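Local structure of YjbQ family protein (Sulfolobus tokodaii, 1VE0) at residues A[23-28]-A[104-109]; A[37-42]-A[112-117]. The protein is of unknown function but binds zinc and belongs to the UPF0047 (YjbQ) family, forming an assembly of three subunits. One frame throughout, in Å; residues are numbered along the deposited sequence.

Of the four segments, the one on helix 22-28 comes first along the chain and strand 35-41 follows it; more than 60 residues later come strand 105-106 and then strand 113-118. Contact 1 closes the loop from the helix to the short edge strand, and contact 2 closes the one between the two longer strands. Because the four segments alternate along the chain, the closures cross instead of nesting. Together they tie the helix, the five-stranded sheet and the three-stranded sheet into one body. Ile114 joins them physically: its CD1 lies 3.6 Å from CG1 of Val25 and 3.8 Å from CD1 of Leu106, both of contact 1. A long, weak ion pair between Glu23 and Arg113 adds a second tie.

Contact 1 of 2, residues A[23-28]-A[104-109]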
# COMPACT_ATOMS: atom_id res chain seq x y z
N GLU A 23 6.96 -9.26 16.89
CA GLU A 23 6.59 -9.72 18.23
C GLU A 23 5.60 -8.78 18.92
O GLU A 23 4.63 -9.24 19.54
CB GLU A 23 7.84 -9.90 19.10
CG GLU A 23 8.89 -10.83 18.50
CD GLU A 23 8.35 -12.23 18.21
OE1 GLU A 23 8.96 -12.95 17.40
OE2 GLU A 23 7.32 -12.61 18.82
N GLN A 24 5.84 -7.48 18.82
CA GLN A 24 4.94 -6.51 19.44
C GLN A 24 3.57 -6.56 18.78
O GLN A 24 2.55 -6.38 19.45
CB GLN A 24 5.50 -5.08 19.34
CG GLN A 24 6.85 -4.88 20.04
CD GLN A 24 8.03 -5.02 19.08
OE1 GLN A 24 8.18 -6.05 18.40
NE2 GLN A 24 8.86 -3.99 19.02
N VAL A 25 3.54 -6.79 17.47
CA VAL A 25 2.24 -6.87 16.81
C VAL A 25 1.50 -8.15 17.23
O VAL A 25 0.28 -8.13 17.38
CB VAL A 25 2.36 -6.84 15.26
CG1 VAL A 25 0.98 -7.04 14.64
CG2 VAL A 25 2.90 -5.49 14.80
N SER A 26 2.22 -9.26 17.42
CA SER A 26 1.54 -10.49 17.82
C SER A 26 0.88 -10.32 19.18
O SER A 26 -0.17 -10.91 19.45
CB SER A 26 2.51 -11.70 17.82
OG SER A 26 3.58 -11.51 18.72
N GLU A 27 1.47 -9.50 20.05
CA GLU A 27 0.86 -9.26 21.36
C GLU A 27 -0.36 -8.36 21.22
O GLU A 27 -1.39 -8.58 21.86
CB GLU A 27 1.87 -8.59 22.31
CG GLU A 27 3.03 -9.47 22.68
CD GLU A 27 2.61 -10.68 23.50
OE1 GLU A 27 3.37 -11.67 23.53
OE2 GLU A 27 1.51 -10.64 24.11
N ALA A 28 -0.24 -7.35 20.36
CA ALA A 28 -1.32 -6.39 20.15
C ALA A 28 -2.61 -6.94 19.53
O ALA A 28 -3.67 -6.33 19.67
CB ALA A 28 -0.81 -5.20 19.33
N GLY A 104 -5.91 -17.18 16.10
CA GLY A 104 -5.36 -16.27 17.09
C GLY A 104 -3.92 -15.82 16.85
O GLY A 104 -3.36 -15.12 17.69
N LYS A 105 -3.33 -16.22 15.73
CA LYS A 105 -1.94 -15.86 15.41
C LYS A 105 -1.79 -15.10 14.08
O LYS A 105 -2.63 -15.21 13.19
CB LYS A 105 -1.07 -17.12 15.32
CG LYS A 105 -1.29 -18.10 16.46
CD LYS A 105 -0.27 -19.23 16.42
CE LYS A 105 -0.50 -20.17 15.25
NZ LYS A 105 0.55 -21.24 15.20
N LEU A 106 -0.69 -14.36 13.94
CA LEU A 106 -0.42 -13.65 12.69
C LEU A 106 -0.17 -14.72 11.62
O LEU A 106 0.65 -15.61 11.80
CB LEU A 106 0.82 -12.78 12.83
CG LEU A 106 0.73 -11.63 13.84
CD1 LEU A 106 2.08 -10.90 13.89
CD2 LEU A 106 -0.39 -10.68 13.43
N ASP A 107 -0.88 -14.62 10.50
CA ASP A 107 -0.73 -15.58 9.42
C ASP A 107 0.34 -15.05 8.46
O ASP A 107 0.04 -14.39 7.46
CB ASP A 107 -2.09 -15.75 8.72
CG ASP A 107 -2.07 -16.80 7.62
OD1 ASP A 107 -1.23 -17.71 7.68
OD2 ASP A 107 -2.92 -16.72 6.70
N LEU A 108 1.60 -15.36 8.78
CA LEU A 108 2.75 -14.91 8.01
C LEU A 108 3.44 -16.01 7.22
O LEU A 108 3.48 -17.17 7.65
CB LEU A 108 3.79 -14.28 8.97
CG LEU A 108 3.29 -13.05 9.72
CD1 LEU A 108 4.14 -12.75 10.96
CD2 LEU A 108 3.29 -11.88 8.76
N GLY A 109 3.98 -15.64 6.06
CA GLY A 109 4.70 -16.59 5.23
C GLY A 109 6.03 -16.92 5.88
O GLY A 109 6.42 -16.28 6.86
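Leu106 overlaps one flank of helix 22-28 with the forked end of its side chain, one methyl reaching the backbone at Ser26 and both meeting Val25. The residue belongs to strand 105-106, the outermost strand, within this chain, on one side of the five-stranded antiparallel sheet. CD1 continues the chain in an extended line from CA (chi2 178°), and this carries it up to the helix. There CD1 of Leu106 lies 3.9 Å from the backbone N of Ser26 and 4.0 Å from its CB. The second branch bears on Val25: CD2 of Leu106 is 4.1 Å from Val25 CG1. That valine methyl is equally far from CD1, so it sits opposite the fork of the leucine and not against a single tip; the two side chains meet at about a right angle. CG1 of Val25 stands anti to the backbone N (chi1 176°), which directs this branch at the leucine.

Ser26 adds carbon to the contact and turns its hydroxyl to its own helix. Ser26 OG donates to the carbonyl O of Glu23 at 2.6 Å, tilted 27° from the carbonyl plane. Glu27 N reaches Glu23 O from the same face of its plane at 3.2 Å, so two donors grip it. Val25 also packs on Phe8 and Val129 and Leu106 on Val99, which sets the pair into the larger apolar layer over the five-stranded sheet. Beside it, Asp107 forms a salt bridge with Lys42 of a neighbouring subunit, so the polypeptide passes directly from this packing to the subunit interface.

No hydrogen bond spans the two segments. Their mutual fit rests on methyl shape and dispersion, while the serine hydroxyl is satisfied within the helix.

Contact 2 of 2, residues A[37-42]-A[112-117]; sequences AHVIVK and QRIILL
No ring or other flat group carries this contact: Val39 and Val41 meet Ile114 and Leu116 where the faces of two antiparallel sheets pack together, in a sandwich-like arrangement. The valines come from strand 35-41, an inner strand of the five-stranded sheet, and their partners from strand 113-118, the middle strand of the three-stranded one. At the edges of strand 35-41 run strands 96-102 and 124-133, while strands 17-20 and 46-51 flank strand 113-118. Both segments run in the same general sense, with 8.5 Å between the CA atoms of Val39 and Ile114, so side chains alone bridge the gap.

Val39 and Ile114 point at each other and touch methyl to methyl, CG1 of the valine lying 4.0 Å from CG2 of the isoleucine. Each of these methyls stands anti to its own backbone N, and the side chains meet at a slant. Around them Val127, Val99 and Ile50 extend the apolar interior.

The other side of strand 35-41 faces a neighbouring subunit: His38 packs on its Ile36 and Ile40 on its Pro100. Arg113, pointing away from the interior, forms a salt bridge with Asp20 of its own chain. Contact 2 is thus an example of a buried sheet-to-sheet contact in which no hydrogen bond joins the two segments; the side chain of Val41 lies about 11 Å from that of His87, a zinc ligand.

The second pair is looser: Leu116 does not aim its CB at the valine, yet its CD1 comes to 4.3 Å from CG1 of Val41.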
# COMPACT_ATOMS: atom_id res chain seq x y z
N ALA A 37 -5.49 -7.70 10.82
CA ALA A 37 -4.76 -6.77 11.65
C ALA A 37 -4.27 -5.67 10.73
O ALA A 37 -3.62 -5.94 9.71
CB ALA A 37 -3.56 -7.46 12.30
N HIS A 38 -4.62 -4.43 11.05
CA HIS A 38 -4.14 -3.30 10.27
C HIS A 38 -3.02 -2.70 11.11
O HIS A 38 -3.28 -2.19 12.19
CB HIS A 38 -5.25 -2.27 10.09
CG HIS A 38 -6.39 -2.74 9.24
ND1 HIS A 38 -6.39 -2.64 7.87
CD2 HIS A 38 -7.54 -3.36 9.57
CE1 HIS A 38 -7.50 -3.17 7.39
NE2 HIS A 38 -8.22 -3.62 8.40
N VAL A 39 -1.79 -2.78 10.62
CA VAL A 39 -0.63 -2.24 11.33
C VAL A 39 -0.46 -0.85 10.75
O VAL A 39 -0.09 -0.68 9.57
CB VAL A 39 0.61 -3.10 11.08
CG1 VAL A 39 1.82 -2.54 11.84
CG2 VAL A 39 0.33 -4.53 11.53
N ILE A 40 -0.74 0.14 11.59
CA ILE A 40 -0.74 1.54 11.17
C ILE A 40 0.14 2.49 11.97
O ILE A 40 0.25 2.36 13.18
CB ILE A 40 -2.20 2.09 11.29
CG1 ILE A 40 -3.13 1.28 10.39
CG2 ILE A 40 -2.27 3.59 10.97
CD1 ILE A 40 -4.55 1.23 10.90
N VAL A 41 0.78 3.44 11.30
CA VAL A 41 1.50 4.46 12.06
C VAL A 41 0.78 5.75 11.72
O VAL A 41 0.38 5.95 10.57
CB VAL A 41 3.01 4.59 11.70
CG1 VAL A 41 3.77 3.39 12.24
CG2 VAL A 41 3.19 4.77 10.17
N LYS A 42 0.58 6.60 12.71
CA LYS A 42 -0.09 7.87 12.45
C LYS A 42 0.99 8.91 12.18
O LYS A 42 0.78 10.10 12.38
CB LYS A 42 -0.94 8.29 13.65
CG LYS A 42 -2.02 7.31 14.03
CD LYS A 42 -2.79 7.84 15.24
CE LYS A 42 -3.67 6.78 15.86
NZ LYS A 42 -4.37 7.34 17.07
N GLN A 112 8.17 -13.79 6.11
CA GLN A 112 7.53 -12.51 6.43
C GLN A 112 7.63 -12.03 7.86
O GLN A 112 7.34 -12.75 8.81
CB GLN A 112 6.04 -12.52 6.06
CG GLN A 112 5.72 -12.52 4.60
CD GLN A 112 4.23 -12.38 4.37
OE1 GLN A 112 3.43 -13.06 5.02
NE2 GLN A 112 3.85 -11.50 3.45
N ARG A 113 8.02 -10.77 7.99
CA ARG A 113 8.12 -10.12 9.28
C ARG A 113 7.50 -8.73 9.07
O ARG A 113 7.45 -8.22 7.96
CB ARG A 113 9.58 -9.98 9.71
CG ARG A 113 10.33 -11.33 9.82
CD ARG A 113 9.77 -12.20 10.93
NE ARG A 113 10.10 -11.67 12.26
CZ ARG A 113 9.78 -12.28 13.40
NH1 ARG A 113 10.12 -11.72 14.56
NH2 ARG A 113 9.13 -13.44 13.40
N ILE A 114 6.99 -8.14 10.14
CA ILE A 114 6.39 -6.82 10.06
C ILE A 114 7.55 -5.89 10.39
O ILE A 114 8.15 -5.99 11.45
CB ILE A 114 5.26 -6.70 11.08
CG1 ILE A 114 4.22 -7.79 10.79
CG2 ILE A 114 4.63 -5.29 11.00
CD1 ILE A 114 3.09 -7.87 11.80
N ILE A 115 7.85 -4.98 9.48
CA ILE A 115 8.98 -4.08 9.67
C ILE A 115 8.65 -2.59 9.65
O ILE A 115 7.91 -2.13 8.78
CB ILE A 115 10.04 -4.35 8.57
CG1 ILE A 115 10.53 -5.80 8.68
CG2 ILE A 115 11.18 -3.35 8.67
CD1 ILE A 115 11.19 -6.32 7.43
N LEU A 116 9.19 -1.84 10.61
CA LEU A 116 8.99 -0.39 10.61
C LEU A 116 10.23 0.23 9.95
O LEU A 116 11.35 -0.08 10.34
CB LEU A 116 8.83 0.16 12.03
CG LEU A 116 8.98 1.69 12.19
CD1 LEU A 116 7.88 2.41 11.45
CD2 LEU A 116 8.93 2.05 13.66
N LEU A 117 10.03 1.08 8.95
CA LEU A 117 11.14 1.74 8.26
C LEU A 117 11.11 3.20 8.68
O LEU A 117 10.09 3.88 8.54
CB LEU A 117 11.02 1.61 6.73
CG LEU A 117 11.17 0.20 6.11
CD1 LEU A 117 11.07 0.31 4.58
CD2 LEU A 117 12.52 -0.42 6.50